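Side-chain contacts in N-acetyl-beta-D glucosaminidase (Rhizomucor miehei CAU432, PDB 4ZM6), which probably hydrolyses terminal beta-linked N-acetylglucosamine residues with its family 3 glycosidase domain and also carries a GCN5-related region for acetylating glucosamine with acetyl-CoA: residues Leu135-Asn140 with Leu210-Lys215; Thr176-Phe181 with Lys215-Gly220. One frame throughout, in Å; residues are numbered along the deposited sequence.

Contact 1 of 2, residues Leu135-Asn140 with Leu210-Lys215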
loop_
_atom_site.group_PDB
_atom_site.type_symbol
_atom_site.label_atom_id
_atom_site.label_comp_id
_atom_site.label_asym_id
_atom_site.label_seq_id
_atom_site.Cartn_x
_atom_site.Cartn_y
_atom_site.Cartn_z
ATOM N N LEU A 135 16.601 7.045 8.918
ATOM C CA LEU A 135 15.524 6.161 8.458
ATOM C C LEU A 135 15.910 4.682 8.563
ATOM O O LEU A 135 15.233 3.817 7.993
ATOM C CB LEU A 135 15.136 6.502 7.019
ATOM C CG LEU A 135 14.711 7.942 6.722
ATOM C CD1 LEU A 135 14.073 8.008 5.349
ATOM C CD2 LEU A 135 13.747 8.483 7.760
ATOM N N ASP A 136 16.994 4.392 9.286
ATOM C CA ASP A 136 17.391 3.012 9.573
ATOM C C ASP A 136 16.327 2.358 10.439
ATOM O O ASP A 136 15.735 3.019 11.287
ATOM C CB ASP A 136 18.717 2.964 10.317
ATOM C CG ASP A 136 19.840 3.639 9.566
ATOM O OD1 ASP A 136 19.926 3.502 8.322
ATOM O OD2 ASP A 136 20.653 4.307 10.237
ATOM N N VAL A 137 16.100 1.064 10.228
ATOM C CA VAL A 137 15.014 0.342 10.898
ATOM C C VAL A 137 15.579 -0.666 11.894
ATOM O O VAL A 137 16.321 -1.573 11.520
ATOM C CB VAL A 137 14.118 -0.394 9.877
ATOM C CG1 VAL A 137 12.945 -1.071 10.574
ATOM C CG2 VAL A 137 13.628 0.574 8.810
ATOM N N ASN A 138 15.191 -0.524 13.156
ATOM C CA ASN A 138 15.806 -1.287 14.240
ATOM C C ASN A 138 15.110 -2.609 14.576
ATOM O O ASN A 138 14.416 -2.732 15.594
ATOM C CB ASN A 138 15.912 -0.415 15.491
ATOM C CG ASN A 138 17.231 -0.583 16.183
ATOM O OD1 ASN A 138 18.263 -0.230 15.628
ATOM N ND2 ASN A 138 17.213 -1.138 17.386
ATOM N N ASN A 139 15.325 -3.597 13.712
ATOM C CA ASN A 139 14.852 -4.964 13.942
ATOM C C ASN A 139 15.898 -5.868 14.627
ATOM O O ASN A 139 15.635 -7.046 14.866
ATOM C CB ASN A 139 14.379 -5.585 12.625
ATOM C CG ASN A 139 15.403 -5.453 11.516
ATOM O OD1 ASN A 139 16.563 -5.114 11.759
ATOM N ND2 ASN A 139 14.979 -5.714 10.285
ATOM N N ASN A 140 17.072 -5.311 14.943
ATOM C CA ASN A 140 18.129 -6.038 15.660
ATOM C C ASN A 140 18.303 -5.572 17.120
ATOM O O ASN A 140 18.872 -4.496 17.379
ATOM C CB ASN A 140 19.471 -5.921 14.923
ATOM C CG ASN A 140 20.515 -6.908 15.440
ATOM O OD1 ASN A 140 20.409 -7.428 16.554
ATOM N ND2 ASN A 140 21.524 -7.177 14.624
ATOM N N LEU A 210 14.533 -0.566 2.675
ATOM C CA LEU A 210 14.279 0.509 1.722
ATOM C C LEU A 210 12.868 1.107 1.816
ATOM O O LEU A 210 12.597 2.132 1.187
ATOM C CB LEU A 210 14.556 0.020 0.298
ATOM C CG LEU A 210 16.018 -0.319 -0.004
ATOM C CD1 LEU A 210 16.140 -1.157 -1.267
ATOM C CD2 LEU A 210 16.858 0.944 -0.131
ATOM N N VAL A 211 11.979 0.495 2.595
ATOM C CA VAL A 211 10.608 0.999 2.703
ATOM C C VAL A 211 10.591 2.484 3.059
ATOM O O VAL A 211 10.000 3.274 2.325
ATOM C CB VAL A 211 9.740 0.196 3.698
ATOM C CG1 VAL A 211 8.417 0.906 3.968
ATOM C CG2 VAL A 211 9.479 -1.205 3.167
ATOM N N PRO A 212 11.242 2.875 4.174
ATOM C CA PRO A 212 11.201 4.301 4.541
ATOM C C PRO A 212 11.902 5.231 3.537
ATOM O O PRO A 212 11.449 6.365 3.336
ATOM C CB PRO A 212 11.887 4.338 5.916
ATOM C CG PRO A 212 12.706 3.100 5.980
ATOM C CD PRO A 212 11.969 2.073 5.177
ATOM N N PHE A 213 12.985 4.757 2.915
ATOM C CA PHE A 213 13.686 5.530 1.881
ATOM C C PHE A 213 12.807 5.733 0.651
ATOM O O PHE A 213 12.729 6.833 0.106
ATOM C CB PHE A 213 14.998 4.853 1.470
ATOM C CG PHE A 213 16.073 4.923 2.518
ATOM C CD1 PHE A 213 16.860 6.054 2.645
ATOM C CD2 PHE A 213 16.295 3.858 3.378
ATOM C CE1 PHE A 213 17.848 6.124 3.611
ATOM C CE2 PHE A 213 17.279 3.921 4.346
ATOM C CZ PHE A 213 18.058 5.056 4.461
ATOM N N LYS A 214 12.144 4.665 0.222
ATOM C CA LYS A 214 11.250 4.736 -0.925
ATOM C C LYS A 214 10.145 5.747 -0.669
ATOM O O LYS A 214 9.843 6.575 -1.527
ATOM C CB LYS A 214 10.630 3.369 -1.230
ATOM C CG LYS A 214 9.864 3.340 -2.544
ATOM C CD LYS A 214 8.799 2.257 -2.577
ATOM C CE LYS A 214 8.035 2.288 -3.892
ATOM N NZ LYS A 214 7.494 0.948 -4.249
ATOM N N LYS A 215 9.549 5.676 0.515
ATOM C CA LYS A 215 8.431 6.540 0.856
ATOM C C LYS A 215 8.842 8.013 0.898
ATOM O O LYS A 215 8.080 8.880 0.479
ATOM C CB LYS A 215 7.803 6.100 2.180
ATOM C CG LYS A 215 6.512 6.827 2.527
ATOM C CD LYS A 215 5.498 5.906 3.202
ATOM C CE LYS A 215 4.457 6.682 4.003
ATOM N NZ LYS A 215 4.893 7.016 5.391
#
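L135 lies against P212 and F213 of helix 211-217 and touches them with two different parts of its side chain. Its CB sits over one face of the F213 ring in a CH-pi contact, 4.3 Å from the ring centroid and 16° off the normal, displaced toward the rim at CZ. The same CB meets P212 CB at 4.1 Å. With CG anti to the carbonyl carbon, chi1 -56° takes CG and its methyls off the ring toward the helix backbone, where CD1 lies 3.7 Å from the backbone O of P212. P212 is gripped from a second direction: its CG faces L135 O and V137 CG2. The V137 and P212 side chains cross obliquely, with V137 CG2 3.9 Å from P212 CG. V137 CG1 takes the place anti to its backbone N, which turns CG2 toward the proline. No hydrogen bond joins the segments; apolar side chains carry the buried contact, with the L135 and P212 carbonyl oxygens beside them. Within the TIM-barrel-like domain it presses the loop after strand 129-130 onto helix 211-217; V158 of helix 155-171 also packs on P212, and L135 on I178 of strand 178-181.

Contact 2 of 2, residues Thr176-Phe181 with Lys215-Gly220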
loop_
_atom_site.group_PDB
_atom_site.type_symbol
_atom_site.label_atom_id
_atom_site.label_comp_id
_atom_site.label_asym_id
_atom_site.label_seq_id
_atom_site.Cartn_x
_atom_site.Cartn_y
_atom_site.Cartn_z
ATOM N N THR A 176 18.183 18.677 4.540
ATOM C CA THR A 176 18.137 17.375 5.211
ATOM C C THR A 176 18.927 16.296 4.478
ATOM O O THR A 176 19.316 16.455 3.322
ATOM C CB THR A 176 16.684 16.879 5.413
ATOM O OG1 THR A 176 16.007 16.795 4.150
ATOM C CG2 THR A 176 15.923 17.810 6.342
ATOM N N SER A 177 19.164 15.200 5.188
ATOM C CA SER A 177 19.839 14.032 4.647
ATOM C C SER A 177 19.268 12.811 5.332
ATOM O O SER A 177 19.509 12.589 6.518
ATOM C CB SER A 177 21.344 14.097 4.894
ATOM O OG SER A 177 21.921 15.196 4.221
ATOM N N ILE A 178 18.483 12.035 4.592
ATOM C CA ILE A 178 17.978 10.777 5.118
ATOM C C ILE A 178 19.113 9.749 5.067
ATOM O O ILE A 178 19.832 9.652 4.063
ATOM C CB ILE A 178 16.693 10.291 4.401
ATOM C CG1 ILE A 178 16.857 10.244 2.883
ATOM C CG2 ILE A 178 15.530 11.204 4.749
ATOM C CD1 ILE A 178 15.809 9.402 2.200
ATOM N N LYS A 179 19.288 9.014 6.162
ATOM C CA LYS A 179 20.418 8.106 6.308
ATOM C C LYS A 179 20.033 6.879 7.120
ATOM O O LYS A 179 19.071 6.937 7.878
ATOM C CB LYS A 179 21.572 8.833 6.994
ATOM C CG LYS A 179 21.169 9.685 8.185
ATOM C CD LYS A 179 22.344 9.906 9.130
ATOM C CE LYS A 179 22.257 11.249 9.833
ATOM N NZ LYS A 179 23.051 11.305 11.092
ATOM N N HIS A 180 20.768 5.769 6.998
ATOM C CA HIS A 180 21.976 5.631 6.180
ATOM C C HIS A 180 21.689 4.656 5.059
ATOM O O HIS A 180 21.527 3.458 5.304
ATOM C CB HIS A 180 23.127 5.080 7.022
ATOM C CG HIS A 180 23.419 5.883 8.247
ATOM N ND1 HIS A 180 24.420 6.826 8.299
ATOM C CD2 HIS A 180 22.832 5.889 9.464
ATOM C CE1 HIS A 180 24.444 7.374 9.500
ATOM N NE2 HIS A 180 23.489 6.824 10.226
ATOM N N PHE A 181 21.630 5.160 3.832
ATOM C CA PHE A 181 21.254 4.334 2.694
ATOM C C PHE A 181 22.289 3.228 2.508
ATOM O O PHE A 181 23.487 3.496 2.599
ATOM C CB PHE A 181 21.156 5.193 1.430
ATOM C CG PHE A 181 20.521 4.491 0.265
ATOM C CD1 PHE A 181 19.140 4.467 0.122
ATOM C CD2 PHE A 181 21.303 3.855 -0.688
ATOM C CE1 PHE A 181 18.545 3.821 -0.951
ATOM C CE2 PHE A 181 20.719 3.210 -1.765
ATOM C CZ PHE A 181 19.337 3.192 -1.897
ATOM N N LYS A 215 9.549 5.676 0.515
ATOM C CA LYS A 215 8.431 6.540 0.856
ATOM C C LYS A 215 8.842 8.013 0.898
ATOM O O LYS A 215 8.080 8.880 0.479
ATOM C CB LYS A 215 7.803 6.100 2.180
ATOM C CG LYS A 215 6.512 6.827 2.527
ATOM C CD LYS A 215 5.498 5.906 3.202
ATOM C CE LYS A 215 4.457 6.682 4.003
ATOM N NZ LYS A 215 4.893 7.016 5.391
ATOM N N ALA A 216 10.050 8.288 1.378
ATOM C CA ALA A 216 10.564 9.654 1.430
ATOM C C ALA A 216 10.797 10.199 0.026
ATOM O O ALA A 216 10.346 11.299 -0.300
ATOM C CB ALA A 216 11.848 9.704 2.242
ATOM N N LEU A 217 11.484 9.423 -0.806
ATOM C CA LEU A 217 11.759 9.826 -2.189
ATOM C C LEU A 217 10.481 10.107 -2.985
ATOM O O LEU A 217 10.457 11.004 -3.824
ATOM C CB LEU A 217 12.585 8.759 -2.912
ATOM C CG LEU A 217 13.983 8.449 -2.359
ATOM C CD1 LEU A 217 14.713 7.472 -3.274
ATOM C CD2 LEU A 217 14.797 9.718 -2.159
ATOM N N GLU A 218 9.424 9.345 -2.709
ATOM C CA GLU A 218 8.142 9.506 -3.400
ATOM C C GLU A 218 7.225 10.583 -2.802
ATOM O O GLU A 218 6.150 10.836 -3.340
ATOM C CB GLU A 218 7.389 8.176 -3.421
ATOM C CG GLU A 218 7.994 7.133 -4.345
ATOM C CD GLU A 218 7.161 5.865 -4.414
ATOM O OE1 GLU A 218 7.378 5.056 -5.341
ATOM O OE2 GLU A 218 6.289 5.682 -3.538
ATOM N N ALA A 219 7.627 11.211 -1.702
ATOM C CA ALA A 219 6.788 12.227 -1.061
ATOM C C ALA A 219 6.467 13.381 -2.014
ATOM O O ALA A 219 7.249 13.698 -2.914
ATOM C CB ALA A 219 7.460 12.751 0.199
ATOM N N GLY A 220 5.321 14.014 -1.785
ATOM C CA GLY A 220 4.725 14.940 -2.750
ATOM C C GLY A 220 5.330 16.327 -2.874
ATOM O O GLY A 220 5.289 16.917 -3.956
#
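No flat group takes part where I178 meets A216 and L217; the rings lie farther along the strand. The setting is a beta-alpha-beta crossover of the TIM-barrel-like domain: strand 178-181 runs parallel to its neighbour 227-230, and helix 211-217 lies in the connection between them. The F181 ring packs edge-to-face with F213 of helix 211-217. The H180 ring has K179 CD over one face, toward the rim, and a cis peptide precedes this histidine. K179, H180 and F181 begin the KHFPGHG sequence known from family 3 N-acetylglucosaminidases. The contact is small and wholly apolar. V228 of strand 227-230 touches both I178 and L217, while V166 of helix 155-171 covers I178 as well; L255 of helix 251-258 packs on F181 and L217. I178 holds CG1 between its backbone N and carbonyl carbon (chi1 52°), and an extended second torsion of 163° carries CD1 out toward the helix. That one methyl does all the touching from the strand: I178 CD1 reaches A216 CB at 4.0 Å and, more loosely, L217 CD2 at 4.5 Å.

How the contacts relate
Contacts 1 and 2 use successive turns of helix 211-217 and have centres about 10 Å apart. The loop of contact 1 and the strand of contact 2 are also bound directly: L135 N probably donates to K179 O (2.7 Å), and D136 OD1 probably accepts H180 N (2.8 Å) while also taking the backbone N of H184. D136 thus bridges the backbone of the two histidines of the KHFPGHG sequence. On the helix side, F213 CD1 packs on I178 CD1 at 3.5 Å and L210 CD2 on F181 CE1 at 3.4 Å, joining the contacts into one buried layer. Both lie away from the acetyl-CoA pocket, which residues between R520 and K676 line.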